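Local coordinates for protein endoglucanase (PDB 3X17) that probably hydrolyses internal beta-1,4-glucosidic bonds of cellulose, as a family 9 endoglucanase with an Ig-like domain ahead of its (alpha/alpha)6 barrel, at residues A122-Y127 with P548-A553; Q193-Y198 with A283-I288; A343-W348 with F385-L390. All coordinates share one frame; numbering follows the deposited sequence.

Overall arrangement
After the N-terminal Ig-like domain, the chain enters the helical barrel, where all three contacts lie. Helix 115-130 comes first, and its partner in contact 1 is the C-terminal helix 543-558, so this contact closes a loop spanning nearly the whole barrel. Contacts 2 and 3 nest inside that loop. They follow in series: contact 2 joins helices 184-200 and 272-288, then contact 3 joins 337-351 to 381-390. Helix 184-200 also packs on helix 543-558, linking contacts 1 and 2. Salt bridges tie contacts 2 and 3, whose centres lie about 11 Å apart, whereas contacts 1 and 3 do not touch.

Contact 1: residues A122-Y127 with P548-A553; sequences AAARSY and PLVFVA
V550 directs one methyl, CG2, at the backbone of helix 115-130, and this is where the two segments fit most tightly. V550 CG2 lies 3.6 Å from A124 N and also touches A123 CB, meeting main chain and side chain together. The valine torsion (chi1 164°) explains the choice of branch: CG1 lies anti to the backbone N, while CG2 is turned anti to the carbonyl carbon and faces the alanines. L549 adds to the same spot, its CD2 reaching A123 CB at 3.8 Å, and A123 is thereby met by two neighbouring residues of segment 548-553. Two consecutive alanines give the valine access to the helix surface, and the short-segment axes approach to 9.2 Å.

The fit is looser toward Y127. Here V550 CG2 meets the edge of the ring, near its plane, with CE2 as the nearest atom at 4.2 Å. This looser end is not a solvent-facing side, since all five touching residues are buried; T190 and L194 of helix 184-200 and W174 also pack on the tyrosine, and its OH is hydrogen-bonded to the carbonyl O of I543. Beside the apolar patch, the A123 carbonyl O serves two side chains, S126 OG at 2.8 Å and N546 ND2. The serine hydroxyl arrives above the carbonyl plane, 38° out of it.

The two helices run closer to antiparallel than parallel, at 147°, and come from the two ends of the family 9 catalytic region. Such opposed neighbours are consistent with the pairing of an outer with an inner helix in an (alpha/alpha)6 barrel.

Contact 2: residues Q193-Y198 with A283-I288; sequences QLLKAY and AMAARI
With CG beside the backbone N and anti to the carbonyl carbon (chi1 -86°), L195 extends both methyls toward helix 272-288, where I288 holds its CG1 branch in the equivalent way (chi1 -72°). The two residues interlock at an oblique angle. I288 CD1 lies against the root of the leucine side chain, 3.7 Å from L195 CB and also close to L195 O, while L195 CD2 touches both branches of the isoleucine, CD1 and CG2. The other leucine methyl, CD1, meets the preceding turn, nearer the N terminus of the partner helix: L195 CD1 rests 3.8 Å from M284 CB and at the same distance from the backbone N of A285, with the small A285 CB beside it at 4.1 Å. One leucine therefore touches three residues of the partner helix.

On one flank Y198 meets I288 CG2 through its ring atom CD2 at 3.9 Å, the two side chains running past each other in opposite directions. The polar flank is built differently. There K196 NZ stands 4.6 Å from R287 NH1. Their proximity is probably offset by E199, whose OE1 is salt-bridged to both, an oxygen that takes one cation from each helix. Beyond it, both basic side chains reach acids of the next helix pair, so the charges continue into contact 3. M284 touches both parts, its CB against L195 CD1 and its bent end, CE, 4.3 Å from K196 CD.

The helices run at 27° in the same sense, as expected of neighbours within one layer of an (alpha/alpha)6 barrel.

Contact 3: residues A343-W348 with F385-L390; sequences AAVELW and FDYVTL
V345 and W348 receive Y387 between helices 337-351 and 381-390, which run nearly parallel (24°) in a way consistent with neighbours in one layer of the (alpha/alpha)6 barrel. Y387 CB touches V345 CG1 at 3.9 Å; the same valine methyl is closer still to Y387 N, while its CG2 lies at the edge of the ring. With CG anti to the backbone N (chi1 -172°), the ring is carried across W348 at an oblique angle. Y387 CG has W348 CZ3 at 4.0 Å, and CD2 and CE2 both lie 3.6 Å from that indole atom, which sits over one ring face, offset toward the rim. Y387 CZ lies 3.9 Å from W348 CZ3, with CH2 slightly farther. At the tip, the hydroxyl O is hydrogen-bonded to the backbone N of D395. The ring planes stand at 34°.

Away from this aromatic pair, two buried acids meet, E346 and D386, whose salt-bridge partners R287 and K196 probably offset the crowding of negative charge. E346 bends at its second torsion to reach across, and its carboxylate is nearly perpendicular to that of D386, with E346 OE2 just 2.5 Å from D386 OD2.

Contact 1: residues A122-Y127 with P548-A553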
loop_
_atom_site.group_PDB
_atom_site.type_symbol
_atom_site.label_atom_id
_atom_site.label_comp_id
_atom_site.label_asym_id
_atom_site.label_seq_id
_atom_site.Cartn_x
_atom_site.Cartn_y
_atom_site.Cartn_z
ATOM N N ALA A 122 -3.630 6.607 -10.888
ATOM C CA ALA A 122 -2.196 6.759 -10.918
ATOM C C ALA A 122 -1.589 5.619 -10.089
ATOM O O ALA A 122 -0.570 5.025 -10.464
ATOM C CB ALA A 122 -1.804 8.132 -10.317
ATOM N N ALA A 123 -2.183 5.370 -8.928
ATOM C CA ALA A 123 -1.637 4.389 -8.005
ATOM C C ALA A 123 -1.722 3.011 -8.591
ATOM O O ALA A 123 -0.820 2.227 -8.403
ATOM C CB ALA A 123 -2.378 4.428 -6.667
ATOM N N ALA A 124 -2.882 2.665 -9.149
ATOM C CA ALA A 124 -3.073 1.360 -9.782
ATOM C C ALA A 124 -2.190 1.179 -11.031
ATOM O O ALA A 124 -1.607 0.114 -11.245
ATOM C CB ALA A 124 -4.538 1.139 -10.126
ATOM N N ARG A 125 -2.131 2.185 -11.887
ATOM C CA ARG A 125 -1.373 2.078 -13.122
ATOM C C ARG A 125 0.128 2.026 -12.900
ATOM O O ARG A 125 0.837 1.559 -13.711
ATOM C CB ARG A 125 -1.744 3.126 -14.184
ATOM C CG ARG A 125 -1.564 2.580 -15.620
ATOM C CD ARG A 125 -2.150 3.386 -16.792
ATOM N NE ARG A 125 -1.139 4.288 -17.226
ATOM C CZ ARG A 125 -0.466 4.242 -18.348
ATOM N NH1 ARG A 125 -0.732 3.375 -19.274
ATOM N NH2 ARG A 125 0.463 5.112 -18.519
ATOM N N SER A 126 0.583 2.487 -11.760
ATOM C CA SER A 126 1.995 2.425 -11.429
ATOM C C SER A 126 2.543 0.992 -11.465
ATOM O O SER A 126 3.680 0.789 -11.870
ATOM C CB SER A 126 2.248 3.089 -10.068
ATOM O OG SER A 126 1.932 2.230 -8.995
ATOM N N TYR A 127 1.713 -0.005 -11.132
ATOM C CA TYR A 127 2.120 -1.407 -11.241
ATOM C C TYR A 127 2.513 -1.759 -12.687
ATOM O O TYR A 127 3.505 -2.455 -12.931
ATOM C CB TYR A 127 0.996 -2.344 -10.753
ATOM C CG TYR A 127 0.773 -2.275 -9.260
ATOM C CD1 TYR A 127 1.608 -2.940 -8.399
ATOM C CD2 TYR A 127 -0.209 -1.459 -8.714
ATOM C CE1 TYR A 127 1.517 -2.768 -7.031
ATOM C CE2 TYR A 127 -0.350 -1.329 -7.336
ATOM C CZ TYR A 127 0.509 -2.003 -6.502
ATOM O OH TYR A 127 0.388 -1.910 -5.125
ATOM N N PRO A 548 -2.244 -0.817 -0.216
ATOM C CA PRO A 548 -3.306 -0.230 0.607
ATOM C C PRO A 548 -3.703 1.160 0.111
ATOM O O PRO A 548 -4.815 1.618 0.393
ATOM C CB PRO A 548 -2.672 -0.155 2.017
ATOM C CG PRO A 548 -1.177 -0.138 1.758
ATOM C CD PRO A 548 -0.989 -1.011 0.538
ATOM N N LEU A 549 -2.802 1.840 -0.600
ATOM C CA LEU A 549 -3.170 3.092 -1.255
ATOM C C LEU A 549 -4.287 2.887 -2.288
ATOM O O LEU A 549 -5.254 3.642 -2.322
ATOM C CB LEU A 549 -1.949 3.802 -1.882
ATOM C CG LEU A 549 -2.241 5.062 -2.708
ATOM C CD1 LEU A 549 -3.002 6.144 -1.903
ATOM C CD2 LEU A 549 -0.962 5.648 -3.364
ATOM N N VAL A 550 -4.120 1.923 -3.167
ATOM C CA VAL A 550 -5.168 1.588 -4.122
ATOM C C VAL A 550 -6.458 1.188 -3.379
ATOM O O VAL A 550 -7.536 1.609 -3.772
ATOM C CB VAL A 550 -4.746 0.421 -5.068
ATOM C CG1 VAL A 550 -5.976 -0.186 -5.795
ATOM C CG2 VAL A 550 -3.717 0.908 -6.087
ATOM N N PHE A 551 -6.338 0.437 -2.273
ATOM C CA PHE A 551 -7.526 0.073 -1.480
ATOM C C PHE A 551 -8.289 1.273 -0.916
ATOM O O PHE A 551 -9.497 1.439 -1.166
ATOM C CB PHE A 551 -7.188 -0.926 -0.369
ATOM C CG PHE A 551 -8.407 -1.432 0.385
ATOM C CD1 PHE A 551 -8.911 -0.733 1.472
ATOM C CD2 PHE A 551 -9.061 -2.587 -0.022
ATOM C CE1 PHE A 551 -10.024 -1.192 2.163
ATOM C CE2 PHE A 551 -10.178 -3.041 0.652
ATOM C CZ PHE A 551 -10.651 -2.351 1.758
ATOM N N VAL A 552 -7.576 2.153 -0.223
ATOM C CA VAL A 552 -8.243 3.257 0.445
ATOM C C VAL A 552 -8.770 4.268 -0.573
ATOM O O VAL A 552 -9.912 4.727 -0.468
ATOM C CB VAL A 552 -7.359 3.919 1.540
ATOM C CG1 VAL A 552 -8.131 5.020 2.246
ATOM C CG2 VAL A 552 -6.947 2.878 2.565
ATOM N N ALA A 553 -8.015 4.451 -1.655
ATOM C CA ALA A 553 -8.404 5.370 -2.700
ATOM C C ALA A 553 -9.673 4.851 -3.383
ATOM O O ALA A 553 -10.583 5.644 -3.724
ATOM C CB ALA A 553 -7.284 5.531 -3.711
#

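Contact 2: residues Q193-Y198 with A283-I288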
loop_
_atom_site.group_PDB
_atom_site.type_symbol
_atom_site.label_atom_id
_atom_site.label_comp_id
_atom_site.label_asym_id
_atom_site.label_seq_id
_atom_site.Cartn_x
_atom_site.Cartn_y
_atom_site.Cartn_z
ATOM N N GLN A 193 -4.272 -7.668 -1.853
ATOM C CA GLN A 193 -4.866 -6.397 -1.491
ATOM C C GLN A 193 -5.506 -5.666 -2.682
ATOM O O GLN A 193 -6.578 -5.089 -2.551
ATOM C CB GLN A 193 -3.890 -5.493 -0.735
ATOM C CG GLN A 193 -3.523 -5.959 0.650
ATOM C CD GLN A 193 -2.424 -5.098 1.280
ATOM O OE1 GLN A 193 -2.701 -4.132 1.986
ATOM N NE2 GLN A 193 -1.173 -5.476 1.052
ATOM N N LEU A 194 -4.898 -5.729 -3.858
ATOM C CA LEU A 194 -5.589 -5.214 -5.046
ATOM C C LEU A 194 -6.877 -6.000 -5.297
ATOM O O LEU A 194 -7.916 -5.429 -5.657
ATOM C CB LEU A 194 -4.678 -5.239 -6.280
ATOM C CG LEU A 194 -3.325 -4.515 -6.153
ATOM C CD1 LEU A 194 -2.519 -4.701 -7.463
ATOM C CD2 LEU A 194 -3.451 -3.002 -5.823
ATOM N N LEU A 195 -6.832 -7.301 -5.051
ATOM C CA LEU A 195 -7.995 -8.133 -5.313
ATOM C C LEU A 195 -9.141 -7.695 -4.408
ATOM O O LEU A 195 -10.298 -7.625 -4.833
ATOM C CB LEU A 195 -7.686 -9.615 -5.053
ATOM C CG LEU A 195 -7.063 -10.403 -6.212
ATOM C CD1 LEU A 195 -6.638 -11.770 -5.689
ATOM C CD2 LEU A 195 -8.038 -10.573 -7.387
ATOM N N LYS A 196 -8.810 -7.396 -3.156
ATOM C CA LYS A 196 -9.813 -7.029 -2.156
ATOM C C LYS A 196 -10.390 -5.662 -2.467
ATOM O O LYS A 196 -11.564 -5.414 -2.217
ATOM C CB LYS A 196 -9.153 -7.011 -0.771
ATOM C CG LYS A 196 -10.103 -7.162 0.374
ATOM C CD LYS A 196 -10.931 -8.443 0.254
ATOM C CE LYS A 196 -12.243 -8.254 1.020
ATOM N NZ LYS A 196 -13.200 -9.355 0.680
ATOM N N ALA A 197 -9.530 -4.734 -2.898
ATOM C CA ALA A 197 -9.995 -3.453 -3.404
ATOM C C ALA A 197 -11.065 -3.668 -4.480
ATOM O O ALA A 197 -12.079 -2.965 -4.504
ATOM C CB ALA A 197 -8.840 -2.644 -3.978
ATOM N N TYR A 198 -10.768 -4.535 -5.438
ATOM C CA TYR A 198 -11.695 -4.745 -6.517
ATOM C C TYR A 198 -12.970 -5.399 -6.016
ATOM O O TYR A 198 -14.058 -4.969 -6.352
ATOM C CB TYR A 198 -11.109 -5.575 -7.656
ATOM C CG TYR A 198 -12.194 -5.960 -8.657
ATOM C CD1 TYR A 198 -12.623 -5.046 -9.635
ATOM C CD2 TYR A 198 -12.907 -7.146 -8.511
ATOM C CE1 TYR A 198 -13.647 -5.369 -10.518
ATOM C CE2 TYR A 198 -13.980 -7.449 -9.351
ATOM C CZ TYR A 198 -14.341 -6.558 -10.340
ATOM O OH TYR A 198 -15.369 -6.876 -11.164
ATOM N N ALA A 283 -6.084 -18.515 -4.132
ATOM C CA ALA A 283 -7.456 -18.918 -3.760
ATOM C C ALA A 283 -8.418 -17.727 -3.805
ATOM O O ALA A 283 -9.566 -17.866 -4.220
ATOM C CB ALA A 283 -7.487 -19.569 -2.397
ATOM N N MET A 284 -7.972 -16.561 -3.339
ATOM C CA MET A 284 -8.718 -15.332 -3.603
ATOM C C MET A 284 -9.027 -15.103 -5.085
ATOM O O MET A 284 -10.101 -14.653 -5.425
ATOM C CB MET A 284 -8.005 -14.114 -3.018
ATOM C CG MET A 284 -8.128 -14.030 -1.520
ATOM S SD MET A 284 -7.033 -12.765 -0.860
ATOM C CE MET A 284 -8.034 -11.307 -1.181
ATOM N N ALA A 285 -8.038 -15.283 -5.952
ATOM C CA ALA A 285 -8.225 -14.980 -7.372
ATOM C C ALA A 285 -9.204 -15.977 -7.965
ATOM O O ALA A 285 -9.948 -15.652 -8.904
ATOM C CB ALA A 285 -6.891 -15.046 -8.122
ATOM N N ALA A 286 -9.157 -17.206 -7.455
ATOM C CA ALA A 286 -10.072 -18.242 -7.923
ATOM C C ALA A 286 -11.523 -17.792 -7.709
ATOM O O ALA A 286 -12.379 -18.037 -8.552
ATOM C CB ALA A 286 -9.797 -19.567 -7.210
ATOM N N ARG A 287 -11.785 -17.129 -6.610
ATOM C CA ARG A 287 -13.102 -16.668 -6.290
ATOM C C ARG A 287 -13.428 -15.461 -7.129
ATOM O O ARG A 287 -14.496 -15.339 -7.631
ATOM C CB ARG A 287 -13.207 -16.330 -4.805
ATOM C CG ARG A 287 -14.388 -15.494 -4.409
ATOM C CD ARG A 287 -14.022 -14.445 -3.400
ATOM N NE ARG A 287 -13.246 -15.030 -2.360
ATOM C CZ ARG A 287 -12.374 -14.417 -1.583
ATOM N NH1 ARG A 287 -12.142 -13.144 -1.665
ATOM N NH2 ARG A 287 -11.751 -15.126 -0.692
ATOM N N ILE A 288 -12.481 -14.575 -7.279
ATOM C CA ILE A 288 -12.785 -13.281 -7.846
ATOM C C ILE A 288 -12.806 -13.308 -9.383
ATOM O O ILE A 288 -13.558 -12.547 -10.006
ATOM C CB ILE A 288 -11.828 -12.200 -7.282
ATOM C CG1 ILE A 288 -12.164 -11.901 -5.826
ATOM C CG2 ILE A 288 -11.892 -10.927 -8.067
ATOM C CD1 ILE A 288 -11.066 -11.138 -5.114
#

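Contact 3: residues A343-W348 with F385-L390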
loop_
_atom_site.group_PDB
_atom_site.type_symbol
_atom_site.label_atom_id
_atom_site.label_comp_id
_atom_site.label_asym_id
_atom_site.label_seq_id
_atom_site.Cartn_x
_atom_site.Cartn_y
_atom_site.Cartn_z
ATOM N N ALA A 343 -4.200 -18.578 4.242
ATOM C CA ALA A 343 -4.378 -19.526 3.150
ATOM C C ALA A 343 -5.536 -20.485 3.428
ATOM O O ALA A 343 -6.377 -20.714 2.554
ATOM C CB ALA A 343 -3.056 -20.294 2.877
ATOM N N ALA A 344 -5.580 -21.044 4.637
ATOM C CA ALA A 344 -6.734 -21.871 5.049
ATOM C C ALA A 344 -8.096 -21.203 4.853
ATOM O O ALA A 344 -8.998 -21.790 4.260
ATOM C CB ALA A 344 -6.576 -22.393 6.495
ATOM N N VAL A 345 -8.239 -19.973 5.327
ATOM C CA VAL A 345 -9.489 -19.221 5.138
ATOM C C VAL A 345 -9.855 -19.126 3.664
ATOM O O VAL A 345 -10.956 -19.508 3.278
ATOM C CB VAL A 345 -9.393 -17.793 5.755
ATOM C CG1 VAL A 345 -10.590 -16.935 5.332
ATOM C CG2 VAL A 345 -9.325 -17.895 7.286
ATOM N N GLU A 346 -8.937 -18.616 2.838
ATOM C CA GLU A 346 -9.243 -18.370 1.411
ATOM C C GLU A 346 -9.586 -19.665 0.651
ATOM O O GLU A 346 -10.505 -19.704 -0.169
ATOM C CB GLU A 346 -8.094 -17.635 0.723
ATOM C CG GLU A 346 -7.689 -16.344 1.427
ATOM C CD GLU A 346 -8.830 -15.319 1.537
ATOM O OE1 GLU A 346 -9.920 -15.534 0.956
ATOM O OE2 GLU A 346 -8.603 -14.251 2.137
ATOM N N LEU A 347 -8.869 -20.737 0.955
ATOM C CA LEU A 347 -9.176 -22.021 0.353
ATOM C C LEU A 347 -10.536 -22.546 0.828
ATOM O O LEU A 347 -11.295 -23.101 0.034
ATOM C CB LEU A 347 -8.058 -23.041 0.640
ATOM C CG LEU A 347 -6.894 -22.926 -0.370
ATOM C CD1 LEU A 347 -5.596 -23.527 0.176
ATOM C CD2 LEU A 347 -7.305 -23.594 -1.676
ATOM N N TRP A 348 -10.785 -22.450 2.135
ATOM C CA TRP A 348 -12.098 -22.776 2.700
ATOM C C TRP A 348 -13.229 -22.008 2.012
ATOM O O TRP A 348 -14.278 -22.582 1.699
ATOM C CB TRP A 348 -12.142 -22.507 4.209
ATOM C CG TRP A 348 -13.501 -22.816 4.787
ATOM C CD1 TRP A 348 -14.175 -24.017 4.707
ATOM C CD2 TRP A 348 -14.404 -21.896 5.402
ATOM N NE1 TRP A 348 -15.419 -23.903 5.271
ATOM C CE2 TRP A 348 -15.597 -22.611 5.693
ATOM C CE3 TRP A 348 -14.306 -20.560 5.793
ATOM C CZ2 TRP A 348 -16.672 -22.029 6.349
ATOM C CZ3 TRP A 348 -15.388 -19.976 6.431
ATOM C CH2 TRP A 348 -16.554 -20.707 6.702
ATOM N N PHE A 385 -11.266 -11.033 7.794
ATOM C CA PHE A 385 -12.331 -10.322 7.100
ATOM C C PHE A 385 -13.068 -11.242 6.144
ATOM O O PHE A 385 -14.282 -11.152 6.017
ATOM C CB PHE A 385 -11.781 -9.105 6.351
ATOM C CG PHE A 385 -12.852 -8.157 5.843
ATOM C CD1 PHE A 385 -13.533 -7.301 6.729
ATOM C CD2 PHE A 385 -13.207 -8.149 4.501
ATOM C CE1 PHE A 385 -14.560 -6.481 6.276
ATOM C CE2 PHE A 385 -14.187 -7.287 4.031
ATOM C CZ PHE A 385 -14.865 -6.440 4.926
ATOM N N ASP A 386 -12.327 -12.095 5.433
ATOM C CA ASP A 386 -12.916 -12.907 4.367
ATOM C C ASP A 386 -13.715 -14.062 4.961
ATOM O O ASP A 386 -14.794 -14.405 4.473
ATOM C CB ASP A 386 -11.843 -13.450 3.420
ATOM C CG ASP A 386 -11.436 -12.434 2.371
ATOM O OD1 ASP A 386 -12.059 -11.340 2.343
ATOM O OD2 ASP A 386 -10.453 -12.681 1.634
ATOM N N TYR A 387 -13.204 -14.637 6.038
ATOM C CA TYR A 387 -13.987 -15.577 6.826
ATOM C C TYR A 387 -15.360 -15.016 7.299
ATOM O O TYR A 387 -16.405 -15.595 7.002
ATOM C CB TYR A 387 -13.190 -16.040 8.039
ATOM C CG TYR A 387 -13.865 -17.178 8.796
ATOM C CD1 TYR A 387 -15.061 -16.966 9.494
ATOM C CD2 TYR A 387 -13.267 -18.432 8.874
ATOM C CE1 TYR A 387 -15.662 -17.989 10.224
ATOM C CE2 TYR A 387 -13.849 -19.462 9.611
ATOM C CZ TYR A 387 -15.062 -19.245 10.262
ATOM O OH TYR A 387 -15.649 -20.288 10.966
ATOM N N VAL A 388 -15.327 -13.896 8.034
ATOM C CA VAL A 388 -16.528 -13.190 8.469
ATOM C C VAL A 388 -17.470 -12.830 7.302
ATOM O O VAL A 388 -18.658 -13.149 7.357
ATOM C CB VAL A 388 -16.183 -11.932 9.366
ATOM C CG1 VAL A 388 -17.423 -11.097 9.621
ATOM C CG2 VAL A 388 -15.563 -12.374 10.724
ATOM N N THR A 389 -16.951 -12.237 6.225
ATOM C CA THR A 389 -17.831 -11.707 5.170
ATOM C C THR A 389 -18.165 -12.667 4.041
ATOM O O THR A 389 -19.076 -12.403 3.268
ATOM C CB THR A 389 -17.326 -10.420 4.566
ATOM O OG1 THR A 389 -16.046 -10.651 3.931
ATOM C CG2 THR A 389 -17.203 -9.350 5.674
ATOM N N LEU A 390 -17.358 -13.704 3.867
ATOM C CA LEU A 390 -17.472 -14.535 2.661
ATOM C C LEU A 390 -17.611 -16.021 2.979
ATOM O O LEU A 390 -18.111 -16.770 2.154
ATOM C CB LEU A 390 -16.285 -14.322 1.724
ATOM C CG LEU A 390 -16.364 -13.326 0.568
ATOM C CD1 LEU A 390 -17.480 -12.317 0.690
ATOM C CD2 LEU A 390 -15.008 -12.648 0.313
#